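PDB 2C4X: endoglucanase from Clostridium thermocellum, which probably hydrolyses cellulose as a whole enzyme, this piece being its C-terminal PKD and CBM44 modules, the latter recognising beta-glucan chains and xyloglucan. Local coordinates for residues A[187-192]-A[225-230]. The protein carries 1 engineered substitution. Sequence-based numbering, arbitrary orientation.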
# COMPACT_ATOMS: atom_id res chain seq x y z
N PRO A 187 8.51 -15.88 -13.22
CA PRO A 187 9.07 -17.19 -12.88
C PRO A 187 9.58 -17.90 -14.13
O PRO A 187 9.02 -17.74 -15.22
CB PRO A 187 7.88 -17.96 -12.29
CG PRO A 187 6.84 -16.92 -12.01
CD PRO A 187 7.06 -15.82 -12.96
N HIS A 188 10.65 -18.67 -13.96
CA HIS A 188 11.25 -19.41 -15.06
C HIS A 188 11.94 -20.63 -14.47
O HIS A 188 12.31 -20.61 -13.29
CB HIS A 188 12.26 -18.53 -15.82
CG HIS A 188 13.34 -17.95 -14.95
ND1 HIS A 188 14.56 -18.56 -14.78
CD2 HIS A 188 13.38 -16.83 -14.19
CE1 HIS A 188 15.30 -17.85 -13.95
NE2 HIS A 188 14.60 -16.79 -13.57
N THR A 189 12.09 -21.68 -15.27
CA THR A 189 12.95 -22.79 -14.90
C THR A 189 14.40 -22.27 -14.82
O THR A 189 14.76 -21.30 -15.52
CB THR A 189 12.88 -23.95 -15.94
OG1 THR A 189 13.14 -23.43 -17.25
CG2 THR A 189 11.51 -24.63 -15.91
N PRO A 190 15.24 -22.89 -13.97
CA PRO A 190 16.64 -22.47 -13.85
C PRO A 190 17.37 -22.28 -15.19
O PRO A 190 18.17 -21.36 -15.30
CB PRO A 190 17.28 -23.60 -13.04
CG PRO A 190 16.16 -24.08 -12.18
CD PRO A 190 14.93 -23.98 -13.03
N ASP A 191 17.09 -23.13 -16.18
CA ASP A 191 17.74 -23.02 -17.48
C ASP A 191 17.01 -22.13 -18.52
O ASP A 191 17.43 -22.07 -19.68
CB ASP A 191 18.07 -24.41 -18.05
CG ASP A 191 16.85 -25.15 -18.59
OD1 ASP A 191 15.69 -24.70 -18.38
OD2 ASP A 191 17.05 -26.20 -19.24
N TRP A 192 15.96 -21.43 -18.08
CA TRP A 192 15.12 -20.56 -18.94
C TRP A 192 14.37 -21.25 -20.10
O TRP A 192 13.87 -20.58 -21.01
CB TRP A 192 15.90 -19.34 -19.45
CG TRP A 192 16.34 -18.39 -18.37
CD1 TRP A 192 17.46 -18.49 -17.60
CD2 TRP A 192 15.70 -17.16 -17.97
NE1 TRP A 192 17.55 -17.43 -16.72
CE2 TRP A 192 16.48 -16.60 -16.93
CE3 TRP A 192 14.53 -16.50 -18.38
CZ2 TRP A 192 16.13 -15.40 -16.29
CZ3 TRP A 192 14.18 -15.30 -17.74
CH2 TRP A 192 14.98 -14.77 -16.71
N PRO A 225 6.39 -23.26 -7.03
CA PRO A 225 7.06 -22.44 -6.00
C PRO A 225 8.60 -22.56 -6.00
O PRO A 225 9.27 -21.73 -5.39
CB PRO A 225 6.48 -22.97 -4.69
CG PRO A 225 6.00 -24.36 -4.99
CD PRO A 225 5.59 -24.35 -6.44
N THR A 226 9.14 -23.57 -6.68
CA THR A 226 10.58 -23.80 -6.71
C THR A 226 11.31 -23.04 -7.83
O THR A 226 12.54 -22.96 -7.83
CB THR A 226 10.91 -25.31 -6.78
OG1 THR A 226 10.37 -25.87 -7.98
CG2 THR A 226 10.32 -26.05 -5.58
N TRP A 227 10.54 -22.48 -8.78
CA TRP A 227 11.12 -21.79 -9.93
C TRP A 227 11.72 -20.46 -9.49
O TRP A 227 11.05 -19.70 -8.78
CB TRP A 227 10.05 -21.53 -11.00
CG TRP A 227 9.68 -22.73 -11.82
CD1 TRP A 227 9.89 -24.05 -11.52
CD2 TRP A 227 8.99 -22.72 -13.08
NE1 TRP A 227 9.39 -24.85 -12.51
CE2 TRP A 227 8.83 -24.06 -13.48
CE3 TRP A 227 8.50 -21.70 -13.91
CZ2 TRP A 227 8.19 -24.42 -14.68
CZ3 TRP A 227 7.88 -22.05 -15.10
CH2 TRP A 227 7.73 -23.39 -15.48
N PRO A 228 12.97 -20.18 -9.90
CA PRO A 228 13.52 -18.85 -9.66
C PRO A 228 12.65 -17.79 -10.33
O PRO A 228 11.94 -18.09 -11.30
CB PRO A 228 14.92 -18.92 -10.28
CG PRO A 228 14.90 -20.09 -11.20
CD PRO A 228 13.94 -21.06 -10.60
N GLN A 229 12.66 -16.57 -9.78
CA GLN A 229 11.78 -15.50 -10.23
C GLN A 229 12.54 -14.22 -10.51
O GLN A 229 13.45 -13.85 -9.74
CB GLN A 229 10.72 -15.21 -9.17
CG GLN A 229 9.89 -16.40 -8.75
CD GLN A 229 9.10 -16.16 -7.47
OE1 GLN A 229 9.36 -15.20 -6.73
NE2 GLN A 229 8.14 -17.03 -7.19
N GLN A 230 12.19 -13.54 -11.59
CA GLN A 230 12.64 -12.17 -11.80
C GLN A 230 11.45 -11.25 -11.56
O GLN A 230 10.40 -11.41 -12.18
CB GLN A 230 13.19 -11.97 -13.21
CG GLN A 230 13.75 -10.58 -13.45
CD GLN A 230 14.29 -10.42 -14.85
OE1 GLN A 230 13.83 -9.56 -15.61
NE2 GLN A 230 15.27 -11.25 -15.22
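W227 lays its indole against T189, whose methyl CG2 sits over one face of the six-membered ring, 3.9 Å from its centroid, a CH-pi contact. With chi1 at -77°, CG of W227 is anti to its own carbonyl carbon, and the ring lies alongside the T189 side chain; its edge atom CE3 meets P187 CB at 4.1 Å. A threonine suits this place because its two branches divide the work: CG2 covers the indole while OG1 turns to S193 and E194. The side chains of P228 and H188 cross at about a right angle, P228 CG lying 3.6 Å from H188 CE1. Lacking an N-H, P228 can set its CD 3.2 Å from H188 O with no donor left unused there. P228 O accepts the H188 N-H at 3.0 Å and also lies over one face of the imidazole. The opposite face lies against W192, with H188 ND1 over the centre of the indole; ND1 donates to T189 O at 2.8 Å, which helps fix the ring's rotation. Q229 and Q230 suit their places because each amide both donates and accepts: Q229, in an antiparallel non-hydrogen-bonded pair with P187, binds I159 and V160, while extended Q230 binds Y184 and D155, its NE2 3.8 Å from W192 CH2 at the indole edge. Thus the loop leaving strand 178-187, with its type I turn T189-W192, packs against the start of antiparallel neighbour 229-238 in one sheet of the CBM44 beta-sandwich.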